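Local coordinates for membrane-associated protein VP24 (Marburg virus - Musoke, Kenya, 1980, PDB 4OR8) that probably acts as a minor matrix protein that takes part in assembling the viral nucleocapsid and in the budding of virions, at residues Leu35-Thr40 against Asp162-Leu167; His72-Asn77 against His92-Pro97; Arg130-Met135 against Asn153-Tyr158. One frame throughout, in Å; residues are numbered along the deposited sequence.

Interactions 1 and 3 are neighbours at one end of the chain, their centres about 11 Å apart, while interaction 2 lies on the opposite side of the chain's centre, about 40 Å from interaction 1 and 41 Å from interaction 3 (centre to centre). Helices 152-158 and 161-178 follow each other in the chain, and the backbone O of Y158 packs on M163 CG (3.5 Å); L167 CD1 separately meets V133 CG2 of helix 127-142. Interactions 2 and 3 both fall within the loop that interaction 1 closes, one after the other. Apolar contacts carry interactions 1 and 3; interaction 2 adds a lysine amine among backbone carbonyls.

Interaction 1: residues Leu35-Thr40 against Asp162-Leu167; sequences LDLNST and DMFKIL
A single aromatic side chain, F164 of helix 161-178, seats the loop that leads into strand 44-48: L35, L37, S39 and T40 gather round its ring, D36 adding its carbonyl oxygen. The first torsion of F164 sets CG opposite the backbone N (chi1 178°), sending the ring out from the helix into the bend of 35-40. L35 CD1 comes over one face, offset from the middle, 4.0 Å from the ring centroid and 26° off its normal, a CH-pi contact. L37 approaches the root of the side chain instead, coming obliquely, its CD2 lying 3.6 Å from F164 CB. T40 and S39 hold the edge: T40 CG2 lies 3.5 Å from F164 CE2, and S39 OG is 3.7 Å from that same F164 CE2. The T40 methyl also reaches the next turn of the helix, where L167 CD2 lies 4.2 Å from T40 CG2.

T40 divides its branches between two tasks. While CG2 faces the phenyl group, T40 OG1 turns back to donate to L37 O (3.3 Å), meeting the carbonyl nearly end-on at 164°. This bond ties the 3-10 turn at 38-40 to the residue before it and helps fix which branch of T40 faces F164. D36 sends its carboxylate to R42 in a salt bridge. F164, S39, T40 and L167 are buried, whereas L35 lies at the surface.

Backbone hydrogen bonds join S39 to G57, and W56 of strand 51-56 makes a weak hydrogen bond to T40 O. The loop held by F164 is thus tied to the end of strand 51-56 and the turn before strand 59-64, while M163 and L167 of the same helix pack on F129 of helix 127-142.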
loop_
_atom_site.group_PDB
_atom_site.type_symbol
_atom_site.label_atom_id
_atom_site.label_comp_id
_atom_site.label_asym_id
_atom_site.label_seq_id
_atom_site.Cartn_x
_atom_site.Cartn_y
_atom_site.Cartn_z
ATOM N N LEU B 35 25.542 19.825 -4.888
ATOM C CA LEU B 35 24.202 19.577 -4.367
ATOM C C LEU B 35 24.156 19.631 -2.838
ATOM O O LEU B 35 25.178 19.844 -2.184
ATOM C CB LEU B 35 23.657 18.245 -4.894
ATOM C CG LEU B 35 24.637 17.073 -5.017
ATOM C CD1 LEU B 35 24.875 16.413 -3.672
ATOM C CD2 LEU B 35 24.134 16.061 -6.034
ATOM N N ASP B 36 22.967 19.435 -2.278
ATOM C CA ASP B 36 22.745 19.615 -0.845
ATOM C C ASP B 36 23.254 18.435 -0.019
ATOM O O ASP B 36 22.493 17.526 0.319
ATOM C CB ASP B 36 21.255 19.839 -0.577
ATOM C CG ASP B 36 21.006 20.675 0.661
ATOM O OD1 ASP B 36 21.881 20.697 1.551
ATOM O OD2 ASP B 36 19.932 21.309 0.743
ATOM N N LEU B 37 24.540 18.460 0.316
ATOM C CA LEU B 37 25.169 17.363 1.046
ATOM C C LEU B 37 24.697 17.261 2.494
ATOM O O LEU B 37 24.557 16.160 3.029
ATOM C CB LEU B 37 26.692 17.495 1.005
ATOM C CG LEU B 37 27.364 17.312 -0.356
ATOM C CD1 LEU B 37 28.857 17.574 -0.252
ATOM C CD2 LEU B 37 27.105 15.919 -0.902
ATOM N N ASN B 38 24.451 18.405 3.125
ATOM C CA ASN B 38 24.061 18.438 4.534
ATOM C C ASN B 38 22.614 18.016 4.787
ATOM O O ASN B 38 22.162 17.973 5.931
ATOM C CB ASN B 38 24.327 19.822 5.133
ATOM C CG ASN B 38 24.045 20.946 4.153
ATOM O OD1 ASN B 38 24.336 20.832 2.960
ATOM N ND2 ASN B 38 23.474 22.038 4.651
ATOM N N SER B 39 21.897 17.698 3.713
ATOM C CA SER B 39 20.513 17.248 3.813
ATOM C C SER B 39 20.421 15.877 4.476
ATOM O O SER B 39 19.375 15.501 5.004
ATOM C CB SER B 39 19.872 17.201 2.426
ATOM O OG SER B 39 20.647 16.414 1.536
ATOM N N THR B 40 21.523 15.135 4.444
ATOM C CA THR B 40 21.585 13.817 5.067
ATOM C C THR B 40 21.576 13.917 6.588
ATOM O O THR B 40 21.277 12.946 7.280
ATOM C CB THR B 40 22.857 13.066 4.654
ATOM O OG1 THR B 40 24.003 13.748 5.177
ATOM C CG2 THR B 40 22.965 12.996 3.145
ATOM N N ASP B 162 30.178 11.636 -4.623
ATOM C CA ASP B 162 30.131 10.197 -4.870
ATOM C C ASP B 162 29.506 9.432 -3.706
ATOM O O ASP B 162 28.628 8.588 -3.905
ATOM C CB ASP B 162 31.536 9.657 -5.139
ATOM C CG ASP B 162 31.927 9.753 -6.597
ATOM O OD1 ASP B 162 31.269 10.508 -7.344
ATOM O OD2 ASP B 162 32.896 9.071 -6.995
ATOM N N MET B 163 29.962 9.732 -2.493
ATOM C CA MET B 163 29.448 9.073 -1.298
ATOM C C MET B 163 27.980 9.403 -1.039
ATOM O O MET B 163 27.221 8.560 -0.567
ATOM C CB MET B 163 30.309 9.417 -0.083
ATOM C CG MET B 163 31.677 8.757 -0.114
ATOM S SD MET B 163 31.570 6.955 -0.045
ATOM C CE MET B 163 32.841 6.491 -1.218
ATOM N N PHE B 164 27.585 10.630 -1.355
ATOM C CA PHE B 164 26.191 11.034 -1.256
ATOM C C PHE B 164 25.350 10.252 -2.261
ATOM O O PHE B 164 24.276 9.752 -1.933
ATOM C CB PHE B 164 26.060 12.536 -1.515
ATOM C CG PHE B 164 24.647 13.040 -1.472
ATOM C CD1 PHE B 164 23.884 13.109 -2.628
ATOM C CD2 PHE B 164 24.081 13.451 -0.278
ATOM C CE1 PHE B 164 22.585 13.570 -2.588
ATOM C CE2 PHE B 164 22.783 13.918 -0.235
ATOM C CZ PHE B 164 22.034 13.977 -1.390
ATOM N N LYS B 165 25.851 10.158 -3.488
ATOM C CA LYS B 165 25.157 9.458 -4.559
ATOM C C LYS B 165 24.953 7.993 -4.194
ATOM O O LYS B 165 23.852 7.455 -4.324
ATOM C CB LYS B 165 25.959 9.556 -5.856
ATOM C CG LYS B 165 25.136 9.947 -7.063
ATOM C CD LYS B 165 24.984 11.451 -7.162
ATOM C CE LYS B 165 26.280 12.089 -7.620
ATOM N NZ LYS B 165 26.700 11.570 -8.951
ATOM N N ILE B 166 26.025 7.358 -3.733
ATOM C CA ILE B 166 25.985 5.955 -3.343
ATOM C C ILE B 166 25.016 5.736 -2.186
ATOM O O ILE B 166 24.243 4.775 -2.180
ATOM C CB ILE B 166 27.392 5.443 -2.961
ATOM C CG1 ILE B 166 28.292 5.411 -4.196
ATOM C CG2 ILE B 166 27.318 4.059 -2.333
ATOM C CD1 ILE B 166 29.695 4.927 -3.915
ATOM N N LEU B 167 25.051 6.645 -1.219
ATOM C CA LEU B 167 24.185 6.550 -0.051
ATOM C C LEU B 167 22.711 6.543 -0.432
ATOM O O LEU B 167 21.939 5.740 0.086
ATOM C CB LEU B 167 24.467 7.688 0.924
ATOM C CG LEU B 167 23.597 7.652 2.181
ATOM C CD1 LEU B 167 23.849 6.364 2.952
ATOM C CD2 LEU B 167 23.837 8.879 3.054
#

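Interaction 2: residues His72-Asn77 against His92-Pro97; sequences HHLKSN and HLFKNP
K75 reaches from the type I turn H73-S76 to the carbonyls at the end of helix 91-94. Its CA already makes a CA-H...O contact with F94 O (3.4 Å). From there CB stays by the same oxygen, with F94 O 4.1 Å from K75 CB, and CG passes L93 O at 3.9 Å. Beyond CG the chain bends at both of its last two torsions (chi3 72°, chi4 63°), which folds the tip over the 92-97 backbone. CE comes near P97 O, and NZ ends among carbonyls, 2.8 Å from N96 O and 3.6 Å from L93 O. K75 NZ is hydrogen-bonded to S99 OG. That hydroxyl also lies in hydrogen-bonding position to L93 O and N96 O, though its one proton can serve only one of them at a time.

L74 runs alongside F94, with L74 CB 3.5 Å from F94 CD1 and the ring met obliquely. The turn carries L74 and K75 at its two middle positions.

R87 of helix 84-89 bonds both L74 O and F94 O, bridging the two segments. L93 packs on L212 of strand 210-221, K75 touches I101 of strand 100-101, and L74 touches W83 of its own chain and L255 of the second subunit.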
loop_
_atom_site.group_PDB
_atom_site.type_symbol
_atom_site.label_atom_id
_atom_site.label_comp_id
_atom_site.label_asym_id
_atom_site.label_seq_id
_atom_site.Cartn_x
_atom_site.Cartn_y
_atom_site.Cartn_z
ATOM N N HIS B 72 -4.746 1.214 16.712
ATOM C CA HIS B 72 -5.145 1.421 18.094
ATOM C C HIS B 72 -6.296 0.504 18.487
ATOM O O HIS B 72 -6.306 -0.053 19.583
ATOM C CB HIS B 72 -5.496 2.888 18.344
ATOM C CG HIS B 72 -4.300 3.773 18.509
ATOM N ND1 HIS B 72 -3.668 4.380 17.445
ATOM C CD2 HIS B 72 -3.614 4.146 19.615
ATOM C CE1 HIS B 72 -2.647 5.091 17.889
ATOM N NE2 HIS B 72 -2.593 4.966 19.203
ATOM N N HIS B 73 -7.251 0.334 17.582
ATOM C CA HIS B 73 -8.402 -0.519 17.846
ATOM C C HIS B 73 -8.019 -1.997 17.981
ATOM O O HIS B 73 -8.593 -2.722 18.792
ATOM C CB HIS B 73 -9.456 -0.350 16.754
ATOM C CG HIS B 73 -10.687 -1.168 16.980
ATOM N ND1 HIS B 73 -11.449 -1.064 18.124
ATOM C CD2 HIS B 73 -11.284 -2.111 16.214
ATOM C CE1 HIS B 73 -12.465 -1.904 18.050
ATOM N NE2 HIS B 73 -12.389 -2.551 16.901
ATOM N N LEU B 74 -7.046 -2.433 17.191
ATOM C CA LEU B 74 -6.595 -3.822 17.216
ATOM C C LEU B 74 -5.943 -4.231 18.543
ATOM O O LEU B 74 -5.737 -5.419 18.801
ATOM C CB LEU B 74 -5.633 -4.089 16.057
ATOM C CG LEU B 74 -6.203 -4.030 14.639
ATOM C CD1 LEU B 74 -5.095 -4.200 13.612
ATOM C CD2 LEU B 74 -7.275 -5.086 14.452
ATOM N N LYS B 75 -5.607 -3.252 19.380
ATOM C CA LYS B 75 -5.067 -3.553 20.702
ATOM C C LYS B 75 -6.190 -3.928 21.660
ATOM O O LYS B 75 -5.944 -4.392 22.771
ATOM C CB LYS B 75 -4.251 -2.382 21.258
ATOM C CG LYS B 75 -2.815 -2.333 20.763
ATOM C CD LYS B 75 -2.095 -1.095 21.273
ATOM C CE LYS B 75 -1.798 -1.194 22.759
ATOM N NZ LYS B 75 -0.879 -2.322 23.067
ATOM N N SER B 76 -7.425 -3.719 21.220
ATOM C CA SER B 76 -8.587 -4.157 21.976
ATOM C C SER B 76 -8.941 -5.592 21.607
ATOM O O SER B 76 -8.679 -6.041 20.492
ATOM C CB SER B 76 -9.781 -3.244 21.700
ATOM O OG SER B 76 -10.956 -3.755 22.305
ATOM N N ASN B 77 -9.541 -6.314 22.543
ATOM C CA ASN B 77 -9.997 -7.665 22.260
ATOM C C ASN B 77 -11.461 -7.675 21.835
ATOM O O ASN B 77 -12.024 -8.725 21.533
ATOM C CB ASN B 77 -9.784 -8.571 23.470
ATOM C CG ASN B 77 -10.581 -8.124 24.671
ATOM O OD1 ASN B 77 -11.686 -8.607 24.912
ATOM N ND2 ASN B 77 -10.027 -7.189 25.432
ATOM N N HIS B 92 2.355 -10.154 20.880
ATOM C CA HIS B 92 3.228 -9.239 21.609
ATOM C C HIS B 92 2.919 -7.779 21.293
ATOM O O HIS B 92 3.282 -6.879 22.049
ATOM C CB HIS B 92 4.683 -9.538 21.262
ATOM C CG HIS B 92 4.917 -9.724 19.797
ATOM N ND1 HIS B 92 4.622 -10.899 19.140
ATOM C CD2 HIS B 92 5.399 -8.878 18.857
ATOM C CE1 HIS B 92 4.920 -10.771 17.860
ATOM N NE2 HIS B 92 5.394 -9.555 17.661
ATOM N N LEU B 93 2.255 -7.552 20.162
ATOM C CA LEU B 93 1.895 -6.202 19.748
ATOM C C LEU B 93 0.464 -5.829 20.143
ATOM O O LEU B 93 0.231 -4.766 20.719
ATOM C CB LEU B 93 2.082 -6.036 18.240
ATOM C CG LEU B 93 3.492 -6.287 17.700
ATOM C CD1 LEU B 93 3.576 -5.945 16.224
ATOM C CD2 LEU B 93 4.518 -5.498 18.491
ATOM N N PHE B 94 -0.490 -6.703 19.837
ATOM C CA PHE B 94 -1.902 -6.377 20.023
ATOM C C PHE B 94 -2.508 -6.923 21.313
ATOM O O PHE B 94 -3.397 -6.305 21.897
ATOM C CB PHE B 94 -2.722 -6.853 18.824
ATOM C CG PHE B 94 -2.322 -6.214 17.530
ATOM C CD1 PHE B 94 -2.429 -4.844 17.360
ATOM C CD2 PHE B 94 -1.843 -6.982 16.482
ATOM C CE1 PHE B 94 -2.063 -4.249 16.171
ATOM C CE2 PHE B 94 -1.476 -6.393 15.291
ATOM C CZ PHE B 94 -1.586 -5.022 15.136
ATOM N N LYS B 95 -2.039 -8.085 21.746
ATOM C CA LYS B 95 -2.541 -8.686 22.975
ATOM C C LYS B 95 -1.576 -8.435 24.137
ATOM O O LYS B 95 -1.511 -9.205 25.094
ATOM C CB LYS B 95 -2.806 -10.176 22.769
ATOM C CG LYS B 95 -3.791 -10.444 21.646
ATOM C CD LYS B 95 -3.918 -11.923 21.343
ATOM C CE LYS B 95 -4.556 -12.663 22.493
ATOM N NZ LYS B 95 -4.883 -14.057 22.110
ATOM N N ASN B 96 -0.824 -7.345 24.023
ATOM C CA ASN B 96 0.023 -6.854 25.097
ATOM C C ASN B 96 -0.233 -5.366 25.277
ATOM O O ASN B 96 0.179 -4.562 24.444
ATOM C CB ASN B 96 1.496 -7.098 24.778
ATOM C CG ASN B 96 2.429 -6.403 25.755
ATOM O OD1 ASN B 96 2.077 -6.172 26.913
ATOM N ND2 ASN B 96 3.624 -6.059 25.288
ATOM N N PRO B 97 -0.923 -4.996 26.364
ATOM C CA PRO B 97 -1.328 -3.604 26.595
ATOM C C PRO B 97 -0.141 -2.664 26.792
ATOM O O PRO B 97 -0.278 -1.460 26.575
ATOM C CB PRO B 97 -2.153 -3.689 27.886
ATOM C CG PRO B 97 -2.586 -5.118 27.976
ATOM C CD PRO B 97 -1.453 -5.903 27.396
#

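Interaction 3: residues Arg130-Met135 against Asn153-Tyr158; sequences RSIVHM and NLLGIY
I132 projects one methyl, CD1, into a shallow seat formed by L154, L155 and Y158, pairing helix 127-142 with the short helix 152-158. I132 CD1 meets L155 CD2 at 3.8 Å and Y158 CB at 4.0 Å, with L154 O 3.9 Å from that same I132 CD1. The branch is stretched: CG1 stands opposite the backbone carbonyl carbon (chi1 -73°) and CD1 continues fully extended, so the methyl leads the approach. L155 turns its CD2 branch inward, although the side chain starts off to one side. One turn on from I132, M135 brings CE up to L154 CD1 at the limit of contact, 4.5 Å.

Around this first shell, backbone bonds set the positions. Y158 N donates to L154 O (3.0 Å), a helical bond that places Y158 CB one turn on from L154, so that I132 CD1 meets both residues. The Y158 ring is covered on one face by I157 CG1, centred 3.7 Å above its plane. I132 also packs on I150, ahead of helix 152-158. The adjacent V133 touches L116 and L125.

The local helix axes pass 10.9 Å apart at closest approach, with 129° between their N-to-C directions. I132 itself is buried and L154 lies at the surface. With no hydrogen bond across it, the contact rests on apolar side chains over a small buried surface (179 Å² summed), which fixes no direction as a polar bond would.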
loop_
_atom_site.group_PDB
_atom_site.type_symbol
_atom_site.label_atom_id
_atom_site.label_comp_id
_atom_site.label_asym_id
_atom_site.label_seq_id
_atom_site.Cartn_x
_atom_site.Cartn_y
_atom_site.Cartn_z
ATOM N N ARG B 130 31.878 5.755 6.169
ATOM C CA ARG B 130 31.184 4.613 6.753
ATOM C C ARG B 130 30.881 4.863 8.225
ATOM O O ARG B 130 29.807 4.519 8.714
ATOM C CB ARG B 130 32.006 3.333 6.592
ATOM C CG ARG B 130 31.371 2.121 7.247
ATOM C CD ARG B 130 32.233 0.879 7.109
ATOM N NE ARG B 130 32.206 0.327 5.758
ATOM C CZ ARG B 130 33.243 0.325 4.929
ATOM N NH1 ARG B 130 34.403 0.841 5.312
ATOM N NH2 ARG B 130 33.125 -0.202 3.717
ATOM N N SER B 131 31.831 5.474 8.924
ATOM C CA SER B 131 31.648 5.790 10.335
ATOM C C SER B 131 30.651 6.934 10.511
ATOM O O SER B 131 29.964 7.015 11.529
ATOM C CB SER B 131 32.985 6.136 10.995
ATOM O OG SER B 131 33.467 7.390 10.549
ATOM N N ILE B 132 30.579 7.818 9.519
ATOM C CA ILE B 132 29.580 8.879 9.521
ATOM C C ILE B 132 28.188 8.274 9.374
ATOM O O ILE B 132 27.271 8.612 10.127
ATOM C CB ILE B 132 29.830 9.898 8.395
ATOM C CG1 ILE B 132 31.048 10.760 8.728
ATOM C CG2 ILE B 132 28.612 10.778 8.186
ATOM C CD1 ILE B 132 31.374 11.798 7.674
ATOM N N VAL B 133 28.045 7.369 8.410
ATOM C CA VAL B 133 26.791 6.656 8.194
ATOM C C VAL B 133 26.355 5.943 9.473
ATOM O O VAL B 133 25.166 5.871 9.788
ATOM C CB VAL B 133 26.908 5.645 7.032
ATOM C CG1 VAL B 133 25.674 4.760 6.952
ATOM C CG2 VAL B 133 27.121 6.375 5.714
ATOM N N HIS B 134 27.329 5.439 10.221
ATOM C CA HIS B 134 27.048 4.789 11.492
ATOM C C HIS B 134 26.436 5.768 12.489
ATOM O O HIS B 134 25.463 5.447 13.171
ATOM C CB HIS B 134 28.317 4.172 12.073
ATOM C CG HIS B 134 28.092 3.422 13.345
ATOM N ND1 HIS B 134 28.533 3.882 14.568
ATOM C CD2 HIS B 134 27.468 2.245 13.589
ATOM C CE1 HIS B 134 28.194 3.018 15.509
ATOM N NE2 HIS B 134 27.547 2.016 14.941
ATOM N N MET B 135 27.011 6.963 12.569
ATOM C CA MET B 135 26.480 8.010 13.431
ATOM C C MET B 135 25.069 8.397 13.006
ATOM O O MET B 135 24.186 8.549 13.849
ATOM C CB MET B 135 27.391 9.241 13.413
ATOM C CG MET B 135 28.649 9.104 14.256
ATOM S SD MET B 135 29.688 10.579 14.218
ATOM C CE MET B 135 30.540 10.373 12.658
ATOM N N ASN B 153 34.913 19.004 9.627
ATOM C CA ASN B 153 36.213 18.415 9.339
ATOM C C ASN B 153 36.080 17.009 8.765
ATOM O O ASN B 153 36.779 16.648 7.816
ATOM C CB ASN B 153 37.082 18.397 10.598
ATOM C CG ASN B 153 37.561 19.780 10.998
ATOM O OD1 ASN B 153 37.058 20.791 10.508
ATOM N ND2 ASN B 153 38.539 19.830 11.895
ATOM N N LEU B 154 35.178 16.221 9.344
ATOM C CA LEU B 154 34.935 14.860 8.878
ATOM C C LEU B 154 34.105 14.867 7.602
ATOM O O LEU B 154 34.346 14.074 6.692
ATOM C CB LEU B 154 34.222 14.038 9.953
ATOM C CG LEU B 154 34.945 13.858 11.290
ATOM C CD1 LEU B 154 34.119 12.983 12.222
ATOM C CD2 LEU B 154 36.332 13.269 11.085
ATOM N N LEU B 155 33.129 15.767 7.544
ATOM C CA LEU B 155 32.273 15.894 6.370
ATOM C C LEU B 155 33.055 16.412 5.167
ATOM O O LEU B 155 32.780 16.038 4.029
ATOM C CB LEU B 155 31.101 16.833 6.662
ATOM C CG LEU B 155 30.126 16.420 7.766
ATOM C CD1 LEU B 155 29.096 17.514 8.000
ATOM C CD2 LEU B 155 29.446 15.108 7.417
ATOM N N GLY B 156 34.036 17.270 5.429
ATOM C CA GLY B 156 34.778 17.926 4.370
ATOM C C GLY B 156 35.731 17.024 3.613
ATOM O O GLY B 156 36.259 17.407 2.568
ATOM N N ILE B 157 35.962 15.826 4.134
ATOM C CA ILE B 157 36.849 14.886 3.462
ATOM C C ILE B 157 36.150 13.574 3.120
ATOM O O ILE B 157 36.542 12.885 2.177
ATOM C CB ILE B 157 38.128 14.609 4.287
ATOM C CG1 ILE B 157 37.774 14.166 5.705
ATOM C CG2 ILE B 157 39.006 15.848 4.340
ATOM C CD1 ILE B 157 38.981 14.041 6.612
ATOM N N TYR B 158 35.105 13.241 3.871
ATOM C CA TYR B 158 34.437 11.952 3.711
ATOM C C TYR B 158 33.089 12.038 3.003
ATOM O O TYR B 158 32.713 11.127 2.270
ATOM C CB TYR B 158 34.293 11.254 5.064
ATOM C CG TYR B 158 35.620 10.886 5.681
ATOM C CD1 TYR B 158 36.649 10.379 4.900
ATOM C CD2 TYR B 158 35.851 11.060 7.038
ATOM C CE1 TYR B 158 37.869 10.043 5.454
ATOM C CE2 TYR B 158 37.069 10.728 7.605
ATOM C CZ TYR B 158 38.074 10.219 6.806
ATOM O OH TYR B 158 39.290 9.885 7.358
#